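Local coordinates for Lmo0135 protein (Listeria monocytogenes EGD-e, PDB 5ISU) that probably serves as the extracellular substrate-binding component of an ABC transporter, with peptides as the likely cargo, at residues N115-K124 with T136-T147; Y199-V209 with R493-T501. All blocks are in the same frame, centred on the assembly; numbering follows the deposited sequence.

Interaction 1: N115-K124 with T136-T147; sequences NFVFDDKPVK and TLPTVAPAFENT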
loop_
_atom_site.group_PDB
_atom_site.type_symbol
_atom_site.label_atom_id
_atom_site.label_comp_id
_atom_site.label_asym_id
_atom_site.label_seq_id
_atom_site.Cartn_x
_atom_site.Cartn_y
_atom_site.Cartn_z
ATOM N N ASN A 115 5.156 13.945 6.051
ATOM C CA ASN A 115 4.953 14.366 4.661
ATOM C C ASN A 115 4.770 15.883 4.485
ATOM O O ASN A 115 4.830 16.398 3.357
ATOM C CB ASN A 115 3.716 13.658 4.094
ATOM C CG ASN A 115 3.863 12.137 4.066
ATOM O OD1 ASN A 115 4.961 11.612 4.160
ATOM N ND2 ASN A 115 2.744 11.432 3.913
ATOM N N PHE A 116 4.516 16.585 5.587
ATOM C CA PHE A 116 4.315 18.039 5.554
ATOM C C PHE A 116 5.443 18.810 6.248
ATOM O O PHE A 116 5.334 20.027 6.444
ATOM C CB PHE A 116 2.955 18.393 6.174
ATOM C CG PHE A 116 1.782 17.761 5.462
ATOM C CD1 PHE A 116 1.355 16.499 5.802
ATOM C CD2 PHE A 116 1.117 18.438 4.448
ATOM C CE1 PHE A 116 0.285 15.911 5.145
ATOM C CE2 PHE A 116 0.048 17.872 3.793
ATOM C CZ PHE A 116 -0.369 16.600 4.137
ATOM N N VAL A 117 6.527 18.102 6.580
ATOM C CA VAL A 117 7.690 18.685 7.253
ATOM C C VAL A 117 8.978 18.355 6.459
ATOM O O VAL A 117 9.119 17.259 5.914
ATOM C CB VAL A 117 7.801 18.147 8.691
ATOM C CG1 VAL A 117 8.937 18.818 9.439
ATOM C CG2 VAL A 117 6.495 18.377 9.431
ATOM N N PHE A 118 9.902 19.318 6.402
ATOM C CA PHE A 118 11.163 19.183 5.660
ATOM C C PHE A 118 12.240 19.854 6.466
ATOM O O PHE A 118 12.153 21.054 6.713
ATOM C CB PHE A 118 11.032 19.862 4.305
ATOM C CG PHE A 118 9.855 19.392 3.535
ATOM C CD1 PHE A 118 9.908 18.192 2.837
ATOM C CD2 PHE A 118 8.664 20.102 3.566
ATOM C CE1 PHE A 118 8.805 17.728 2.148
ATOM C CE2 PHE A 118 7.552 19.636 2.886
ATOM C CZ PHE A 118 7.622 18.450 2.171
ATOM N N ASP A 119 13.251 19.088 6.878
ATOM C CA ASP A 119 14.327 19.599 7.750
ATOM C C ASP A 119 13.724 20.249 8.999
ATOM O O ASP A 119 14.161 21.306 9.435
ATOM C CB ASP A 119 15.273 20.581 7.022
ATOM C CG ASP A 119 16.246 19.888 6.087
ATOM O OD1 ASP A 119 15.842 18.929 5.400
ATOM O OD2 ASP A 119 17.421 20.330 6.031
ATOM N N ASP A 120 12.690 19.613 9.547
ATOM C CA ASP A 120 11.996 20.108 10.744
ATOM C C ASP A 120 11.178 21.401 10.517
ATOM O O ASP A 120 10.623 21.934 11.485
ATOM C CB ASP A 120 12.981 20.296 11.922
ATOM C CG ASP A 120 13.866 19.065 12.160
ATOM O OD1 ASP A 120 13.544 17.978 11.634
ATOM O OD2 ASP A 120 14.886 19.190 12.877
ATOM N N LYS A 121 11.123 21.912 9.273
ATOM C CA LYS A 121 10.300 23.097 8.967
ATOM C C LYS A 121 8.985 22.644 8.324
ATOM O O LYS A 121 8.996 21.821 7.390
ATOM C CB LYS A 121 10.965 24.114 8.027
ATOM C CG LYS A 121 12.079 24.964 8.637
ATOM C CD LYS A 121 13.476 24.450 8.341
ATOM C CE LYS A 121 13.855 24.690 6.882
ATOM N NZ LYS A 121 15.275 24.330 6.594
ATOM N N PRO A 122 7.853 23.198 8.791
ATOM C CA PRO A 122 6.590 22.797 8.215
ATOM C C PRO A 122 6.262 23.561 6.943
ATOM O O PRO A 122 6.754 24.677 6.742
ATOM C CB PRO A 122 5.596 23.192 9.307
ATOM C CG PRO A 122 6.172 24.433 9.883
ATOM C CD PRO A 122 7.673 24.279 9.785
ATOM N N VAL A 123 5.466 22.939 6.078
ATOM C CA VAL A 123 4.942 23.622 4.897
ATOM C C VAL A 123 3.926 24.658 5.406
ATOM O O VAL A 123 3.273 24.425 6.415
ATOM C CB VAL A 123 4.208 22.641 3.927
ATOM C CG1 VAL A 123 3.036 21.935 4.603
ATOM C CG2 VAL A 123 3.705 23.370 2.685
ATOM N N LYS A 124 3.841 25.819 4.767
ATOM C CA LYS A 124 2.819 26.800 5.138
ATOM C C LYS A 124 1.655 26.619 4.178
ATOM O O LYS A 124 1.845 26.271 3.013
ATOM C CB LYS A 124 3.343 28.252 5.180
ATOM C CG LYS A 124 3.919 28.634 6.551
ATOM C CD LYS A 124 4.115 30.140 6.787
ATOM C CE LYS A 124 5.449 30.685 6.279
ATOM N NZ LYS A 124 5.652 30.520 4.815
ATOM N N THR A 136 3.154 26.685 0.511
ATOM C CA THR A 136 4.471 27.268 0.319
ATOM C C THR A 136 5.484 26.423 1.090
ATOM O O THR A 136 5.463 26.387 2.322
ATOM C CB THR A 136 4.505 28.735 0.772
ATOM O OG1 THR A 136 3.799 28.865 2.012
ATOM C CG2 THR A 136 3.829 29.631 -0.262
ATOM N N LEU A 137 6.335 25.713 0.348
ATOM C CA LEU A 137 7.359 24.853 0.938
ATOM C C LEU A 137 8.551 25.662 1.318
ATOM O O LEU A 137 8.845 26.641 0.639
ATOM C CB LEU A 137 7.856 23.813 -0.071
ATOM C CG LEU A 137 6.882 22.758 -0.547
ATOM C CD1 LEU A 137 7.569 21.863 -1.560
ATOM C CD2 LEU A 137 6.376 21.952 0.623
ATOM N N PRO A 138 9.279 25.229 2.367
ATOM C CA PRO A 138 10.516 25.921 2.804
ATOM C C PRO A 138 11.699 25.661 1.850
ATOM O O PRO A 138 12.515 26.544 1.614
ATOM C CB PRO A 138 10.779 25.331 4.195
ATOM C CG PRO A 138 10.095 23.991 4.186
ATOM C CD PRO A 138 8.909 24.122 3.274
ATOM N N THR A 139 11.780 24.444 1.319
ATOM C CA THR A 139 12.817 24.052 0.361
ATOM C C THR A 139 12.159 23.183 -0.694
ATOM O O THR A 139 10.986 22.800 -0.551
ATOM C CB THR A 139 13.988 23.315 1.041
ATOM O OG1 THR A 139 13.473 22.412 2.022
ATOM C CG2 THR A 139 14.903 24.293 1.735
ATOM N N VAL A 140 12.889 22.880 -1.762
ATOM C CA VAL A 140 12.323 22.072 -2.841
ATOM C C VAL A 140 12.031 20.645 -2.345
ATOM O O VAL A 140 12.800 20.102 -1.553
ATOM C CB VAL A 140 13.257 22.060 -4.069
ATOM C CG1 VAL A 140 12.685 21.177 -5.172
ATOM C CG2 VAL A 140 13.472 23.484 -4.582
ATOM N N ALA A 141 10.905 20.072 -2.773
ATOM C CA ALA A 141 10.519 18.691 -2.391
ATOM C C ALA A 141 9.536 18.102 -3.421
ATOM O O ALA A 141 8.317 18.189 -3.243
ATOM C CB ALA A 141 9.913 18.666 -0.995
ATOM N N PRO A 142 10.057 17.531 -4.518
ATOM C CA PRO A 142 9.220 16.945 -5.575
ATOM C C PRO A 142 8.172 15.928 -5.104
ATOM O O PRO A 142 7.068 15.909 -5.642
ATOM C CB PRO A 142 10.243 16.274 -6.506
ATOM C CG PRO A 142 11.542 16.306 -5.762
ATOM C CD PRO A 142 11.471 17.525 -4.923
ATOM N N ALA A 143 8.493 15.142 -4.080
ATOM C CA ALA A 143 7.545 14.151 -3.528
ATOM C C ALA A 143 6.305 14.783 -2.936
ATOM O O ALA A 143 5.340 14.081 -2.656
ATOM C CB ALA A 143 8.220 13.302 -2.456
ATOM N N PHE A 144 6.324 16.098 -2.712
ATOM C CA PHE A 144 5.150 16.743 -2.125
ATOM C C PHE A 144 3.953 16.725 -3.088
ATOM O O PHE A 144 2.814 16.786 -2.645
ATOM C CB PHE A 144 5.473 18.143 -1.648
ATOM C CG PHE A 144 4.354 18.790 -0.915
ATOM C CD1 PHE A 144 3.995 18.332 0.347
ATOM C CD2 PHE A 144 3.685 19.882 -1.455
ATOM C CE1 PHE A 144 2.969 18.933 1.055
ATOM C CE2 PHE A 144 2.657 20.491 -0.752
ATOM C CZ PHE A 144 2.295 20.014 0.503
ATOM N N GLU A 145 4.209 16.636 -4.393
ATOM C CA GLU A 145 3.120 16.490 -5.356
ATOM C C GLU A 145 2.313 15.224 -5.044
ATOM O O GLU A 145 1.085 15.235 -5.119
ATOM C CB GLU A 145 3.639 16.419 -6.788
ATOM C CG GLU A 145 2.538 16.174 -7.831
ATOM C CD GLU A 145 2.997 16.345 -9.278
ATOM O OE1 GLU A 145 4.228 16.460 -9.543
ATOM O OE2 GLU A 145 2.105 16.368 -10.156
ATOM N N ASN A 146 3.009 14.144 -4.693
ATOM C CA ASN A 146 2.363 12.884 -4.347
ATOM C C ASN A 146 1.531 13.011 -3.062
ATOM O O ASN A 146 0.421 12.453 -2.966
ATOM C CB ASN A 146 3.400 11.793 -4.162
ATOM C CG ASN A 146 2.781 10.453 -3.824
ATOM O OD1 ASN A 146 2.065 9.863 -4.630
ATOM N ND2 ASN A 146 3.063 9.961 -2.631
ATOM N N THR A 147 2.073 13.717 -2.072
ATOM C CA THR A 147 1.360 13.951 -0.822
ATOM C C THR A 147 0.036 14.693 -1.114
ATOM O O THR A 147 -0.993 14.383 -0.529
ATOM C CB THR A 147 2.230 14.768 0.156
ATOM O OG1 THR A 147 3.458 14.072 0.396
ATOM C CG2 THR A 147 1.525 14.967 1.447
HETATM O O HOH W 1 1.181 29.178 1.547
#

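Interaction 2: Y199-V209 with R493-T501; sequences YFDGKPKLDKV and RDLSKLYLT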
loop_
_atom_site.group_PDB
_atom_site.type_symbol
_atom_site.label_atom_id
_atom_site.label_comp_id
_atom_site.label_asym_id
_atom_site.label_seq_id
_atom_site.Cartn_x
_atom_site.Cartn_y
_atom_site.Cartn_z
ATOM N N TYR A 199 -22.990 14.183 -4.093
ATOM C CA TYR A 199 -21.607 13.744 -4.332
ATOM C C TYR A 199 -21.092 14.465 -5.574
ATOM O O TYR A 199 -21.762 14.489 -6.606
ATOM C CB TYR A 199 -21.568 12.234 -4.513
ATOM C CG TYR A 199 -20.207 11.691 -4.859
ATOM C CD1 TYR A 199 -19.134 11.867 -3.992
ATOM C CD2 TYR A 199 -20.001 10.959 -6.024
ATOM C CE1 TYR A 199 -17.883 11.365 -4.305
ATOM C CE2 TYR A 199 -18.770 10.423 -6.316
ATOM C CZ TYR A 199 -17.699 10.639 -5.448
ATOM O OH TYR A 199 -16.449 10.130 -5.750
ATOM N N PHE A 200 -19.897 15.031 -5.487
ATOM C CA PHE A 200 -19.387 15.869 -6.585
ATOM C C PHE A 200 -19.326 15.200 -7.962
ATOM O O PHE A 200 -19.485 15.872 -8.968
ATOM C CB PHE A 200 -17.997 16.433 -6.260
ATOM C CG PHE A 200 -16.891 15.449 -6.457
ATOM C CD1 PHE A 200 -16.505 14.596 -5.441
ATOM C CD2 PHE A 200 -16.248 15.353 -7.689
ATOM C CE1 PHE A 200 -15.500 13.665 -5.646
ATOM C CE2 PHE A 200 -15.237 14.428 -7.902
ATOM C CZ PHE A 200 -14.868 13.584 -6.878
ATOM N N ASP A 201 -19.079 13.905 -8.025
ATOM C CA ASP A 201 -18.887 13.297 -9.338
ATOM C C ASP A 201 -20.172 12.736 -9.955
ATOM O O ASP A 201 -20.112 12.105 -11.018
ATOM C CB ASP A 201 -17.803 12.202 -9.285
ATOM C CG ASP A 201 -17.067 12.046 -10.607
ATOM O OD1 ASP A 201 -16.775 13.083 -11.241
ATOM O OD2 ASP A 201 -16.742 10.906 -10.995
ATOM N N GLY A 202 -21.311 12.973 -9.297
ATOM C CA GLY A 202 -22.600 12.522 -9.786
ATOM C C GLY A 202 -23.288 11.663 -8.757
ATOM O O GLY A 202 -22.650 10.922 -8.009
ATOM N N LYS A 203 -24.606 11.741 -8.751
ATOM C CA LYS A 203 -25.441 10.999 -7.812
ATOM C C LYS A 203 -25.175 9.480 -7.909
ATOM O O LYS A 203 -25.305 8.908 -8.976
ATOM C CB LYS A 203 -26.931 11.307 -8.114
ATOM C CG LYS A 203 -27.935 10.625 -7.184
ATOM C CD LYS A 203 -29.350 10.812 -7.701
ATOM C CE LYS A 203 -30.343 9.972 -6.913
ATOM N NZ LYS A 203 -31.701 10.021 -7.523
ATOM N N PRO A 204 -24.810 8.823 -6.793
ATOM C CA PRO A 204 -24.566 7.369 -6.862
ATOM C C PRO A 204 -25.781 6.547 -7.329
ATOM O O PRO A 204 -26.924 6.910 -7.029
ATOM C CB PRO A 204 -24.210 7.008 -5.429
ATOM C CG PRO A 204 -23.697 8.276 -4.842
ATOM C CD PRO A 204 -24.531 9.354 -5.450
ATOM N N LYS A 205 -25.514 5.460 -8.048
ATOM C CA LYS A 205 -26.571 4.603 -8.598
ATOM C C LYS A 205 -27.147 3.638 -7.565
ATOM O O LYS A 205 -28.357 3.455 -7.509
ATOM C CB LYS A 205 -26.046 3.872 -9.825
ATOM C CG LYS A 205 -25.656 4.842 -10.935
ATOM C CD LYS A 205 -24.850 4.175 -12.028
ATOM C CE LYS A 205 -24.500 5.149 -13.142
ATOM N NZ LYS A 205 -25.712 5.616 -13.878
ATOM N N LEU A 206 -26.284 3.027 -6.755
ATOM C CA LEU A 206 -26.735 2.146 -5.669
ATOM C C LEU A 206 -27.122 3.026 -4.473
ATOM O O LEU A 206 -26.436 3.993 -4.128
ATOM C CB LEU A 206 -25.653 1.137 -5.277
ATOM C CG LEU A 206 -25.271 0.133 -6.382
ATOM C CD1 LEU A 206 -23.951 -0.555 -6.062
ATOM C CD2 LEU A 206 -26.373 -0.890 -6.626
ATOM N N ASP A 207 -28.230 2.675 -3.852
ATOM C CA ASP A 207 -28.768 3.429 -2.743
ATOM C C ASP A 207 -28.067 3.128 -1.403
ATOM O O ASP A 207 -27.755 4.046 -0.661
ATOM C CB ASP A 207 -30.282 3.148 -2.648
ATOM C CG ASP A 207 -30.953 3.891 -1.498
ATOM O OD1 ASP A 207 -30.536 5.035 -1.190
ATOM O OD2 ASP A 207 -31.910 3.331 -0.911
ATOM N N LYS A 208 -27.835 1.854 -1.092
ATOM C CA LYS A 208 -27.201 1.468 0.188
ATOM C C LYS A 208 -25.995 0.567 0.017
ATOM O O LYS A 208 -25.955 -0.239 -0.902
ATOM C CB LYS A 208 -28.205 0.755 1.076
ATOM C CG LYS A 208 -29.412 1.592 1.390
ATOM C CD LYS A 208 -30.204 0.944 2.485
ATOM C CE LYS A 208 -31.473 1.706 2.767
ATOM N NZ LYS A 208 -32.135 1.088 3.944
ATOM N N VAL A 209 -24.996 0.744 0.883
ATOM C CA VAL A 209 -23.792 -0.081 0.869
ATOM C C VAL A 209 -23.529 -0.522 2.290
ATOM O O VAL A 209 -23.504 0.297 3.202
ATOM C CB VAL A 209 -22.569 0.654 0.308
ATOM C CG1 VAL A 209 -21.311 -0.194 0.454
ATOM C CG2 VAL A 209 -22.774 1.003 -1.157
ATOM N N ARG A 493 -12.106 2.369 -6.489
ATOM C CA ARG A 493 -11.794 3.777 -6.330
ATOM C C ARG A 493 -13.047 4.512 -5.963
ATOM O O ARG A 493 -13.040 5.341 -5.033
ATOM C CB ARG A 493 -11.247 4.334 -7.648
ATOM C CG ARG A 493 -10.796 5.801 -7.647
ATOM C CD ARG A 493 -10.414 6.262 -9.059
ATOM N NE ARG A 493 -11.517 6.005 -9.990
ATOM C CZ ARG A 493 -12.590 6.774 -10.151
ATOM N NH1 ARG A 493 -12.726 7.904 -9.493
ATOM N NH2 ARG A 493 -13.546 6.396 -10.980
ATOM N N ASP A 494 -14.135 4.183 -6.668
ATOM C CA ASP A 494 -15.386 4.871 -6.483
ATOM C C ASP A 494 -16.590 3.940 -6.725
ATOM O O ASP A 494 -16.950 3.627 -7.862
ATOM C CB ASP A 494 -15.429 6.072 -7.438
ATOM C CG ASP A 494 -16.597 7.023 -7.161
ATOM O OD1 ASP A 494 -17.512 6.680 -6.380
ATOM O OD2 ASP A 494 -16.598 8.137 -7.731
ATOM N N LEU A 495 -17.223 3.557 -5.624
ATOM C CA LEU A 495 -18.372 2.667 -5.631
ATOM C C LEU A 495 -19.654 3.276 -6.210
ATOM O O LEU A 495 -20.601 2.539 -6.467
ATOM C CB LEU A 495 -18.649 2.189 -4.196
ATOM C CG LEU A 495 -17.608 1.288 -3.520
ATOM C CD1 LEU A 495 -17.866 1.153 -2.030
ATOM C CD2 LEU A 495 -17.617 -0.077 -4.171
ATOM N N SER A 496 -19.693 4.605 -6.381
ATOM C CA SER A 496 -20.876 5.287 -6.921
ATOM C C SER A 496 -21.111 4.954 -8.390
ATOM O O SER A 496 -22.208 5.213 -8.910
ATOM C CB SER A 496 -20.757 6.816 -6.772
ATOM O OG SER A 496 -19.720 7.330 -7.588
ATOM N N LYS A 497 -20.082 4.407 -9.056
ATOM C CA LYS A 497 -20.186 3.963 -10.454
ATOM C C LYS A 497 -20.795 2.557 -10.624
ATOM O O LYS A 497 -21.197 2.187 -11.744
ATOM C CB LYS A 497 -18.825 4.016 -11.150
ATOM C CG LYS A 497 -18.118 5.374 -11.061
ATOM C CD LYS A 497 -19.006 6.548 -11.455
ATOM C CE LYS A 497 -18.268 7.867 -11.258
ATOM N NZ LYS A 497 -19.185 9.016 -11.468
ATOM N N LEU A 498 -20.864 1.768 -9.551
ATOM C CA LEU A 498 -21.462 0.414 -9.664
ATOM C C LEU A 498 -22.972 0.535 -9.764
ATOM O O LEU A 498 -23.554 1.494 -9.266
ATOM C CB LEU A 498 -21.086 -0.481 -8.476
ATOM C CG LEU A 498 -19.597 -0.800 -8.289
ATOM C CD1 LEU A 498 -19.401 -1.663 -7.055
ATOM C CD2 LEU A 498 -19.018 -1.489 -9.516
ATOM N N TYR A 499 -23.617 -0.420 -10.425
ATOM C CA TYR A 499 -25.073 -0.370 -10.565
ATOM C C TYR A 499 -25.651 -1.757 -10.607
ATOM O O TYR A 499 -24.998 -2.687 -11.069
ATOM C CB TYR A 499 -25.485 0.450 -11.803
ATOM C CG TYR A 499 -24.909 -0.034 -13.125
ATOM C CD1 TYR A 499 -25.528 -1.059 -13.846
ATOM C CD2 TYR A 499 -23.768 0.555 -13.677
ATOM C CE1 TYR A 499 -25.002 -1.508 -15.054
ATOM C CE2 TYR A 499 -23.243 0.117 -14.889
ATOM C CZ TYR A 499 -23.870 -0.911 -15.569
ATOM O OH TYR A 499 -23.367 -1.349 -16.760
ATOM N N LEU A 500 -26.878 -1.899 -10.116
ATOM C CA LEU A 500 -27.544 -3.201 -10.078
ATOM C C LEU A 500 -28.481 -3.355 -11.254
ATOM O O LEU A 500 -29.353 -2.519 -11.461
ATOM C CB LEU A 500 -28.348 -3.348 -8.784
ATOM C CG LEU A 500 -29.122 -4.650 -8.573
ATOM C CD1 LEU A 500 -28.194 -5.851 -8.541
ATOM C CD2 LEU A 500 -29.919 -4.566 -7.284
ATOM N N THR A 501 -28.290 -4.429 -12.012
ATOM C CA THR A 501 -29.140 -4.788 -13.145
ATOM C C THR A 501 -30.105 -5.879 -12.669
ATOM O O THR A 501 -29.759 -7.063 -12.670
ATOM C CB THR A 501 -28.294 -5.340 -14.314
ATOM O OG1 THR A 501 -27.339 -4.358 -14.720
ATOM C CG2 THR A 501 -29.171 -5.723 -15.505
HETATM O O HOH W 2 -15.247 8.827 -9.931
HETATM O O HOH W 3 -20.721 9.231 -9.193
HETATM O O HOH W 4 -23.472 3.070 -7.108
#

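Interaction 1: N115-K124 with T136-T147
Lys124 and Thr136 form an antiparallel hydrogen-bonded pair between strands 121-129 and 132-136, neighbours in an antiparallel sheet of this solute-binding protein. Lys124 N donates to Thr136 O at 3.0 Å, and Thr136 N returns a bond to Lys124 O at 2.9 Å; both are nearly straight at the hydrogen (169°).

The backbones stay close as far as Val123 and Leu137, after which side chains make most of the contact. Phe118, which opens a type I' turn, has its ring lodged among apolar groups: Leu137 CD2 lies 3.4 Å from CE2, Ala141 CB 3.5 Å from CE1, and the Pro138 ring packs near CD2. Val123 carries CG2 anti to its backbone N, where the methyl meets Leu137 CD2 at 3.7 Å. That same leucine methyl lies over one face of the Phe144 ring, offset toward its rim, while the ring's edge meets Asn115 O and Phe116 CD2. At the far end Thr147 CG2 makes a CH-pi contact over a face of Phe116, 4.1 Å from the ring centroid.

With direct hydrogen bonding confined to one residue pair, the 117-122 hairpin meets helix 144-148 and the loop before it, between these two segments, chiefly through apolar packing, an example of a strand pair prolonged mainly by side-chain contacts.

Interaction 2: Y199-V209 with R493-T501
Tyr199 OH donates to Asp494 OD2 at 2.8 Å, linking a type I turn, 199-202, to an Asx turn near the C terminus. The tyrosine reaches across with CG anti to its backbone N (chi1 176°), and its hydroxyl comes from above the carboxylate, the ring and carboxylate planes standing 86° apart. Beside it Lys497 NZ makes a salt bridge with Asp201 OD2 at 3.1 Å and a weak bond to Asp201 O. Asp201 OD2 and Asp494 OD2 are only 4.3 Å apart, yet one water donates to both and accepts from Arg493 NH1; the water and the lysine together probably ease their repulsion.

The second shell fixes Asp494. Its OD1 takes two bonds from the same face, from Ser496 N, which defines the Asx turn, and from Ser496 OG. A second water joins Ser496 OG, Lys497 NZ and Gly202 O, so the serine hydroxyl ties the carboxylate to the 199-202 turn.

Farther along, Pro204 CB packs on Ser496 CB at 3.7 Å, and Lys205 N gives a weak bond to Ser496 O. Leu206 sets its two methyls against Leu498 and Leu500, CD1 by Leu498 CB at 3.7 Å and CD2 by Leu500 CB at 3.8 Å; Leu20 of strand 19-24 touches both Leu206 and Leu498. Between the backbones a third water accepts from Leu206 N and donates to Leu495 O and to Leu498 O, the last at 2.7 Å.

Overall arrangement
From the N terminus, strand 19-24 enters the four-stranded mixed sheet and the chain then builds the antiparallel sheet in which interaction 1 lies. That contact is local: only 11 residues, mostly strand, separate its segments, and it ties the sheet's outer hairpin, strands 117-118 and 121-129, to the loop and helix 144-148 that follow strand 132-136. The chain returns to the mixed sheet through strands 180-186 and 190-195; segment 199-209 then leads into strand 208-213. Interaction 2 closes a loop of 283 residues, bringing the C-terminal tail back beside that sheet. The contacts neither nest nor cross but follow in series; the centres of interactions 1 and 2 are about 35 Å apart.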